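Local coordinates for ferric-siderophore receptor protein (Streptomyces coelicolor, PDB 2X4L) that probably binds ferric siderophores outside the cell membrane and hands them on for uptake, as a solute-binding protein of the family 8 type, at residues L101-Y106 against A137-S142; N254-P259 against E279-Q284. One frame throughout, in Å; residues are numbered along the deposited sequence.

Contact 1 (L101-Y106 against A137-S142); sequences LNVEKY and AKLAPS
The phenol ring of Tyr106 meets Leu139 obliquely: ring atom CE2 lies 3.8 Å from Leu139 CB, and Leu139 CD1 is equally near the adjoining ring atom CD2. The leucine and tyrosine side chains run antiparallel as they pass, so the leucine lies beside the CD2-CE2 flank. Tyr106 carries CG anti to the backbone N (chi1 176°), which sends the ring out from helix 103-108 and across to Leu139 and Ala140. At its far end, OH lies 3.6 Å from Ala140 CB in a plain van der Waals contact. The polar link is made by water: Tyr106 OH donates to a water 2.8 Å away, and that water donates in turn to Ala140 O. This bridge ties the hydroxyl of the buried Tyr106 to the backbone of Ala140. A phenylalanine here would probably keep the ring packing but leave the bridging water without its donor from helix 103-108, breaking the link to Ala140 O. Val103 adds the second apolar touch, its CG1 3.9 Å from Leu139 CD1, so that one leucine methyl meets both the valine and the tyrosine. The helix bearing Val103 and Tyr106 starts at an N-cap: Asn102 OD1 accepts from Lys105 N at 2.9 Å, a nearly straight bond (164° at the hydrogen) lying in the carbonyl plane. The contact thus joins the start of helix 103-108 to segment 137-142, both flanking the parallel five-stranded sheet of what is probably one lobe, as in the two-lobed solute-binding proteins. Tyr106 also touches Leu94 of edge strand 92-95, Leu114 of strand 113-118 and Val136 of helix 133-139, while Ala140 and Pro141 lead into the other edge strand, 142-146.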
ATOM      1  N   LEU A 101      -4.371  -8.786 -16.229  1.00 10.17           N
ATOM      2  CA  LEU A 101      -5.336  -9.783 -15.672  1.00  9.53           C
ATOM      3  C   LEU A 101      -5.877 -10.614 -16.820  1.00 10.53           C
ATOM      4  O   LEU A 101      -6.607 -10.078 -17.691  1.00 13.48           O
ATOM      5  CB  LEU A 101      -6.471  -9.084 -14.886  1.00 11.16           C
ATOM      6  CG  LEU A 101      -7.356  -9.944 -13.961  1.00  9.47           C
ATOM      7  CD1 LEU A 101      -8.302  -9.058 -13.132  1.00 11.46           C
ATOM      8  CD2 LEU A 101      -8.188 -10.997 -14.787  1.00 10.58           C
ATOM      9  N   ASN A 102      -5.431 -11.861 -16.989  1.00 10.43           N
ATOM     10  CA  ASN A 102      -5.851 -12.620 -18.145  1.00 12.43           C
ATOM     11  C   ASN A 102      -7.307 -13.085 -17.979  1.00 11.43           C
ATOM     12  O   ASN A 102      -7.647 -13.760 -17.010  1.00 12.08           O
ATOM     13  CB  ASN A 102      -4.947 -13.823 -18.297  1.00 12.17           C
ATOM     14  CG  ASN A 102      -5.252 -14.603 -19.547  1.00 14.26           C
ATOM     15  OD1 ASN A 102      -6.240 -15.329 -19.586  1.00 16.47           O
ATOM     16  ND2 ASN A 102      -4.432 -14.476 -20.575  1.00 15.31           N
ATOM     17  N   VAL A 103      -8.201 -12.644 -18.882  1.00 11.97           N
ATOM     18  CA  VAL A 103      -9.660 -12.897 -18.634  1.00 12.96           C
ATOM     19  C   VAL A 103     -10.028 -14.334 -18.798  1.00 12.66           C
ATOM     20  O   VAL A 103     -10.884 -14.813 -18.016  1.00 11.33           O
ATOM     21  CB  VAL A 103     -10.501 -12.012 -19.603  1.00 14.38           C
ATOM     22  CG1 VAL A 103     -11.988 -12.291 -19.441  1.00 15.91           C
ATOM     23  CG2 VAL A 103     -10.186 -10.523 -19.392  1.00 13.46           C
ATOM     24  N   GLU A 104      -9.400 -15.033 -19.765  1.00 13.99           N
ATOM     25  CA  GLU A 104      -9.734 -16.447 -19.952  1.00 13.70           C
ATOM     26  C   GLU A 104      -9.329 -17.246 -18.715  1.00 11.79           C
ATOM     27  O   GLU A 104     -10.088 -18.110 -18.277  1.00 13.41           O
ATOM     28  CB  GLU A 104      -9.038 -17.027 -21.182  1.00 15.23           C
ATOM     29  CG  GLU A 104      -9.525 -16.404 -22.534  1.00 21.60           C
ATOM     30  CD  GLU A 104      -8.695 -16.908 -23.783  1.00 35.04           C
ATOM     31  OE1 GLU A 104      -7.963 -17.948 -23.730  1.00 43.44           O
ATOM     32  OE2 GLU A 104      -8.789 -16.254 -24.856  1.00 44.26           O
ATOM     33  N   LYS A 105      -8.139 -16.977 -18.174  1.00 11.77           N
ATOM     34  CA  LYS A 105      -7.705 -17.734 -17.008  1.00 11.78           C
ATOM     35  C   LYS A 105      -8.534 -17.307 -15.810  1.00 10.17           C
ATOM     36  O   LYS A 105      -8.820 -18.141 -14.898  1.00 12.05           O
ATOM     37  CB  LYS A 105      -6.228 -17.424 -16.743  1.00 12.34           C
ATOM     38  CG  LYS A 105      -5.653 -18.288 -15.707  1.00 16.07           C
ATOM     39  CD  LYS A 105      -5.631 -19.758 -16.352  1.00 28.85           C
ATOM     40  CE  LYS A 105      -4.555 -20.596 -15.706  1.00 36.14           C
ATOM     41  NZ  LYS A 105      -3.553 -19.621 -15.239  1.00 32.95           N
ATOM     42  N   TYR A 106      -8.982 -16.011 -15.720  1.00 10.31           N
ATOM     43  CA  TYR A 106      -9.857 -15.612 -14.630  1.00  9.18           C
ATOM     44  C   TYR A 106     -11.183 -16.447 -14.675  1.00  9.48           C
ATOM     45  O   TYR A 106     -11.610 -16.902 -13.648  1.00 10.69           O
ATOM     46  CB  TYR A 106     -10.130 -14.133 -14.835  1.00  9.46           C
ATOM     47  CG  TYR A 106     -11.097 -13.478 -13.896  1.00  7.52           C
ATOM     48  CD1 TYR A 106     -11.010 -13.654 -12.524  1.00  8.92           C
ATOM     49  CD2 TYR A 106     -12.151 -12.677 -14.380  1.00 10.54           C
ATOM     50  CE1 TYR A 106     -11.914 -13.005 -11.658  1.00  9.93           C
ATOM     51  CE2 TYR A 106     -13.027 -12.042 -13.529  1.00  8.83           C
ATOM     52  CZ  TYR A 106     -12.881 -12.180 -12.149  1.00  9.02           C
ATOM     53  OH  TYR A 106     -13.737 -11.611 -11.222  1.00  9.82           O
ATOM     54  N   ALA A 137     -15.687  -7.560 -15.536  1.00 11.33           N
ATOM     55  CA  ALA A 137     -16.907  -7.366 -14.706  1.00 11.42           C
ATOM     56  C   ALA A 137     -18.079  -8.290 -14.965  1.00 10.69           C
ATOM     57  O   ALA A 137     -18.912  -8.521 -14.070  1.00 15.27           O
ATOM     58  CB  ALA A 137     -17.444  -5.881 -14.898  1.00 11.57           C
ATOM     59  N   LYS A 138     -18.113  -8.877 -16.168  1.00 11.86           N
ATOM     60  CA  LYS A 138     -19.181  -9.796 -16.513  1.00 13.20           C
ATOM     61  C   LYS A 138     -19.109 -11.033 -15.643  1.00 12.30           C
ATOM     62  O   LYS A 138     -20.178 -11.640 -15.427  1.00 13.75           O
ATOM     63  CB  LYS A 138     -19.189 -10.221 -17.971  1.00 14.75           C
ATOM     64  CG  LYS A 138     -19.334  -9.110 -19.034  1.00 17.73           C
ATOM     65  CD  LYS A 138     -20.528  -8.265 -18.758  1.00 15.82           C
ATOM     66  CE  LYS A 138     -20.862  -7.475 -20.013  1.00 22.30           C
ATOM     67  NZ  LYS A 138     -21.941  -6.566 -19.710  1.00 32.91           N
ATOM     68  N   LEU A 139     -17.894 -11.450 -15.261  1.00 13.42           N
ATOM     69  CA  LEU A 139     -17.718 -12.765 -14.661  1.00 12.16           C
ATOM     70  C   LEU A 139     -17.902 -12.866 -13.174  1.00 14.46           C
ATOM     71  O   LEU A 139     -18.173 -13.952 -12.652  1.00 14.42           O
ATOM     72  CB  LEU A 139     -16.328 -13.277 -15.002  1.00 12.66           C
ATOM     73  CG  LEU A 139     -16.240 -13.651 -16.479  1.00 12.96           C
ATOM     74  CD1 LEU A 139     -14.819 -13.569 -17.001  1.00 14.29           C
ATOM     75  CD2 LEU A 139     -16.837 -15.083 -16.695  1.00 11.25           C
ATOM     76  N   ALA A 140     -17.928 -11.733 -12.488  1.00 11.74           N
ATOM     77  CA  ALA A 140     -18.248 -11.746 -11.052  1.00 12.62           C
ATOM     78  C   ALA A 140     -18.406 -10.347 -10.527  1.00 11.69           C
ATOM     79  O   ALA A 140     -17.766  -9.422 -11.054  1.00 11.30           O
ATOM     80  CB  ALA A 140     -17.088 -12.451 -10.221  1.00 13.87           C
ATOM     81  N   PRO A 141     -19.173 -10.134  -9.439  1.00 11.56           N
ATOM     82  CA  PRO A 141     -19.280  -8.825  -8.863  1.00 11.06           C
ATOM     83  C   PRO A 141     -17.908  -8.434  -8.241  1.00 11.53           C
ATOM     84  O   PRO A 141     -17.050  -9.296  -7.917  1.00 10.93           O
ATOM     85  CB  PRO A 141     -20.346  -8.984  -7.712  1.00 13.66           C
ATOM     86  CG  PRO A 141     -20.223 -10.396  -7.420  1.00 14.67           C
ATOM     87  CD  PRO A 141     -19.890 -11.141  -8.636  1.00 12.05           C
ATOM     88  N   SER A 142     -17.772  -7.141  -8.006  1.00 12.07           N
ATOM     89  CA  SER A 142     -16.577  -6.617  -7.385  1.00 12.02           C
ATOM     90  C   SER A 142     -16.827  -5.848  -6.110  1.00 12.00           C
ATOM     91  O   SER A 142     -17.949  -5.256  -5.902  1.00 11.73           O
ATOM     92  CB  SER A 142     -15.808  -5.687  -8.368  1.00 12.87           C
ATOM     93  OG  SER A 142     -16.685  -4.639  -8.812  1.00 14.20           O
TER
HETATM   94  O   HOH W   1     -15.193  -9.385 -12.018  1.00  6.22           O

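Contact 2 (N254-P259 against E279-Q284); sequences NVDKYP and EGTWKQ
Val255 reaches Thr281 through one of its two methyls. Its CB is directed at segment 279-284, which carries helix 280-283, and from there the branches part: CG1 stands anti to the carbonyl carbon, whereas CG2, set between the backbone N and the carbonyl carbon, makes the approach. CG2 lies 3.5 Å from Thr281 CG2, a close methyl-to-methyl meeting in which the side chains cross obliquely. The same atom also nears Thr281 CB and is 3.8 Å from Trp282 N, so the valine tip rests against both threonine carbons and the helix backbone beyond them. Asp256 is more marginal, its carboxylate carbon CG standing 4.3 Å from Thr281 CG2.

The threonine's polar branch turns to its own helix start. OG1 lies beside the backbone N (chi1 -53°), which leaves CG2 anti to that N and directed at Val255; OG1 and N both donate to Glu279 OE2. The hydroxyl bond, Thr281 OG1 to Glu279 OE2 at 2.7 Å, uses the anti lone pair of the carboxylate oxygen; the N-cap bond from Thr281 N to the same oxygen is longer, 3.2 Å, and comes from 37° out of the carboxylate plane. The OG1 bond helps hold the threonine's rotation, while the N-H bond caps the helix start. Lys257 N bonds to Asn254 O within a type I turn that carries Val255 and Asp256.

This apolar packing joins the loop linking strands 247-251 and 262-266 to the short helix 280-283, at the mixed sheet of what is probably the second lobe of a two-lobed binding protein. Trp282 packs on Ile263 and Met265 of strand 262-266 and on Val288 of helix 286-289, while Lys257 forms a salt bridge with Glu248 of strand 247-251.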
ATOM      1  N   ASN A 254      17.932  17.209  -9.554  1.00 26.35           N
ATOM      2  CA  ASN A 254      17.344  18.161  -8.618  1.00 25.21           C
ATOM      3  C   ASN A 254      16.743  17.489  -7.357  1.00 23.65           C
ATOM      4  O   ASN A 254      15.926  18.104  -6.583  1.00 22.20           O
ATOM      5  CB  ASN A 254      16.231  19.002  -9.249  1.00 25.54           C
ATOM      6  CG  ASN A 254      15.675  20.078  -8.260  1.00 32.58           C
ATOM      7  OD1 ASN A 254      16.402  20.589  -7.336  1.00 40.16           O
ATOM      8  ND2 ASN A 254      14.377  20.444  -8.457  1.00 37.00           N
ATOM      9  N   VAL A 255      17.266  16.299  -7.067  1.00 22.64           N
ATOM     10  CA  VAL A 255      16.718  15.579  -5.872  1.00 21.99           C
ATOM     11  C   VAL A 255      17.090  16.222  -4.521  1.00 22.16           C
ATOM     12  O   VAL A 255      16.543  15.900  -3.470  1.00 23.74           O
ATOM     13  CB  VAL A 255      16.999  14.069  -5.888  1.00 23.24           C
ATOM     14  CG1 VAL A 255      16.283  13.427  -7.091  1.00 24.42           C
ATOM     15  CG2 VAL A 255      18.499  13.782  -5.816  1.00 23.93           C
ATOM     16  N   ASP A 256      18.050  17.155  -4.529  1.00 24.70           N
ATOM     17  CA  ASP A 256      18.368  17.914  -3.326  1.00 23.35           C
ATOM     18  C   ASP A 256      17.500  19.168  -3.078  1.00 23.18           C
ATOM     19  O   ASP A 256      17.797  19.977  -2.216  1.00 23.00           O
ATOM     20  CB  ASP A 256      19.858  18.305  -3.349  1.00 27.36           C
ATOM     21  CG  ASP A 256      20.252  19.075  -4.649  1.00 28.48           C
ATOM     22  OD1 ASP A 256      19.491  19.273  -5.626  1.00 28.06           O
ATOM     23  OD2 ASP A 256      21.461  19.454  -4.779  1.00 35.72           O
ATOM     24  N   LYS A 257      16.360  19.261  -3.753  1.00 20.21           N
ATOM     25  CA  LYS A 257      15.502  20.423  -3.589  1.00 20.57           C
ATOM     26  C   LYS A 257      15.133  20.734  -2.154  1.00 19.51           C
ATOM     27  O   LYS A 257      15.086  21.934  -1.774  1.00 22.29           O
ATOM     28  CB  LYS A 257      14.265  20.322  -4.497  1.00 20.54           C
ATOM     29  CG  LYS A 257      13.309  21.465  -4.405  1.00 20.24           C
ATOM     30  CD  LYS A 257      12.166  21.454  -5.407  1.00 17.60           C
ATOM     31  CE  LYS A 257      11.284  22.650  -5.135  1.00 18.39           C
ATOM     32  NZ  LYS A 257      10.166  22.786  -6.104  1.00 21.33           N
ATOM     33  N   TYR A 258      14.722  19.675  -1.433  1.00 20.28           N
ATOM     34  CA  TYR A 258      14.218  19.805  -0.077  1.00 18.07           C
ATOM     35  C   TYR A 258      15.200  19.173   0.916  1.00 18.61           C
ATOM     36  O   TYR A 258      15.565  18.004   0.812  1.00 19.62           O
ATOM     37  CB  TYR A 258      12.861  19.054   0.102  1.00 17.13           C
ATOM     38  CG  TYR A 258      11.844  19.530  -0.880  1.00 18.52           C
ATOM     39  CD1 TYR A 258      11.244  20.741  -0.718  1.00 19.27           C
ATOM     40  CD2 TYR A 258      11.489  18.736  -1.927  1.00 19.88           C
ATOM     41  CE1 TYR A 258      10.293  21.199  -1.625  1.00 18.33           C
ATOM     42  CE2 TYR A 258      10.566  19.146  -2.835  1.00 16.80           C
ATOM     43  CZ  TYR A 258       9.976  20.430  -2.674  1.00 15.25           C
ATOM     44  OH  TYR A 258       8.998  20.888  -3.557  1.00 15.48           O
ATOM     45  N   PRO A 259      15.547  19.909   1.951  1.00 18.87           N
ATOM     46  CA  PRO A 259      16.419  19.291   2.977  1.00 19.44           C
ATOM     47  C   PRO A 259      15.561  18.218   3.732  1.00 17.25           C
ATOM     48  O   PRO A 259      14.410  18.494   4.119  1.00 19.17           O
ATOM     49  CB  PRO A 259      16.734  20.470   3.863  1.00 20.94           C
ATOM     50  CG  PRO A 259      16.710  21.643   2.846  1.00 23.29           C
ATOM     51  CD  PRO A 259      15.495  21.382   2.082  1.00 18.74           C
ATOM     52  N   GLU A 279      22.557   7.253  -9.072  1.00 21.29           N
ATOM     53  CA  GLU A 279      22.681   8.663  -9.451  1.00 20.38           C
ATOM     54  C   GLU A 279      23.449   9.428  -8.371  1.00 19.07           C
ATOM     55  O   GLU A 279      23.201   9.301  -7.133  1.00 18.94           O
ATOM     56  CB  GLU A 279      21.247   9.281  -9.707  1.00 21.55           C
ATOM     57  CG  GLU A 279      21.246  10.845  -9.502  1.00 23.22           C
ATOM     58  CD  GLU A 279      21.881  11.607 -10.654  1.00 32.34           C
ATOM     59  OE1 GLU A 279      21.940  11.057 -11.776  1.00 31.36           O
ATOM     60  OE2 GLU A 279      22.414  12.720 -10.425  1.00 37.04           O
ATOM     61  N   GLY A 280      24.437  10.213  -8.810  1.00 23.71           N
ATOM     62  CA  GLY A 280      25.347  10.912  -7.886  1.00 23.26           C
ATOM     63  C   GLY A 280      24.732  11.927  -6.961  1.00 24.29           C
ATOM     64  O   GLY A 280      25.103  12.027  -5.805  1.00 25.52           O
ATOM     65  N   THR A 281      23.691  12.587  -7.450  1.00 22.10           N
ATOM     66  CA  THR A 281      22.972  13.570  -6.644  1.00 21.04           C
ATOM     67  C   THR A 281      22.277  12.897  -5.454  1.00 20.29           C
ATOM     68  O   THR A 281      22.212  13.445  -4.380  1.00 19.07           O
ATOM     69  CB  THR A 281      21.941  14.293  -7.510  1.00 19.78           C
ATOM     70  OG1 THR A 281      22.643  14.820  -8.670  1.00 28.20           O
ATOM     71  CG2 THR A 281      21.414  15.477  -6.765  1.00 21.89           C
ATOM     72  N   TRP A 282      21.699  11.722  -5.698  1.00 17.28           N
ATOM     73  CA  TRP A 282      21.105  10.912  -4.608  1.00 16.23           C
ATOM     74  C   TRP A 282      22.161  10.475  -3.575  1.00 17.02           C
ATOM     75  O   TRP A 282      21.968  10.594  -2.350  1.00 17.34           O
ATOM     76  CB  TRP A 282      20.449   9.703  -5.280  1.00 16.74           C
ATOM     77  CG  TRP A 282      20.143   8.580  -4.255  1.00 15.75           C
ATOM     78  CD1 TRP A 282      20.929   7.505  -3.910  1.00 16.70           C
ATOM     79  CD2 TRP A 282      18.965   8.500  -3.428  1.00 13.92           C
ATOM     80  NE1 TRP A 282      20.315   6.767  -2.900  1.00 16.52           N
ATOM     81  CE2 TRP A 282      19.117   7.362  -2.606  1.00 15.29           C
ATOM     82  CE3 TRP A 282      17.813   9.337  -3.251  1.00 16.13           C
ATOM     83  CZ2 TRP A 282      18.159   6.965  -1.668  1.00 16.09           C
ATOM     84  CZ3 TRP A 282      16.851   8.901  -2.328  1.00 15.13           C
ATOM     85  CH2 TRP A 282      17.069   7.728  -1.544  1.00 15.19           C
ATOM     86  N   LYS A 283      23.268   9.959  -4.085  1.00 19.70           N
ATOM     87  CA  LYS A 283      24.284   9.389  -3.196  1.00 22.35           C
ATOM     88  C   LYS A 283      24.893  10.459  -2.318  1.00 22.89           C
ATOM     89  O   LYS A 283      25.437  10.143  -1.230  1.00 25.35           O
ATOM     90  CB  LYS A 283      25.408   8.740  -4.063  1.00 22.51           C
ATOM     91  CG  LYS A 283      24.973   7.443  -4.744  1.00 25.58           C
ATOM     92  CD  LYS A 283      26.148   6.554  -5.168  1.00 33.07           C
ATOM     93  CE  LYS A 283      26.673   7.005  -6.494  1.00 40.17           C
ATOM     94  NZ  LYS A 283      27.090   5.794  -7.250  1.00 41.99           N
ATOM     95  N   GLN A 284      24.789  11.685  -2.742  1.00 22.62           N
ATOM     96  CA  GLN A 284      25.282  12.773  -1.959  1.00 24.08           C
ATOM     97  C   GLN A 284      24.298  13.402  -0.982  1.00 23.40           C
ATOM     98  O   GLN A 284      24.621  14.284  -0.298  1.00 24.84           O
ATOM     99  CB  GLN A 284      25.894  13.817  -2.853  1.00 25.34           C
ATOM    100  CG  GLN A 284      27.189  13.293  -3.519  1.00 33.76           C
ATOM    101  CD  GLN A 284      28.259  12.891  -2.502  1.00 44.41           C
ATOM    102  OE1 GLN A 284      28.742  11.744  -2.476  1.00 47.47           O
ATOM    103  NE2 GLN A 284      28.624  13.834  -1.655  1.00 44.02           N
TER

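Overall arrangement
Contacts 1 and 2 lie on opposite sides of the chain's centre, with their own centres 44 Å apart and nearest atoms about 31 Å apart, and they share no element. Both are partly buried, each combining two buried residues with one exposed. Contact 1 joins two helices beside the parallel sheet; contact 2 sets a turn-bearing loop against a short helix beside the mixed sheet. This placement is consistent with the two-lobed architecture of binding proteins. The chemistry differs too: an aromatic ring and a bridging water span contact 1, whereas aliphatic methyls carry contact 2. Each includes a side-chain-capped helix start, by an asparagine amide or a glutamate carboxylate.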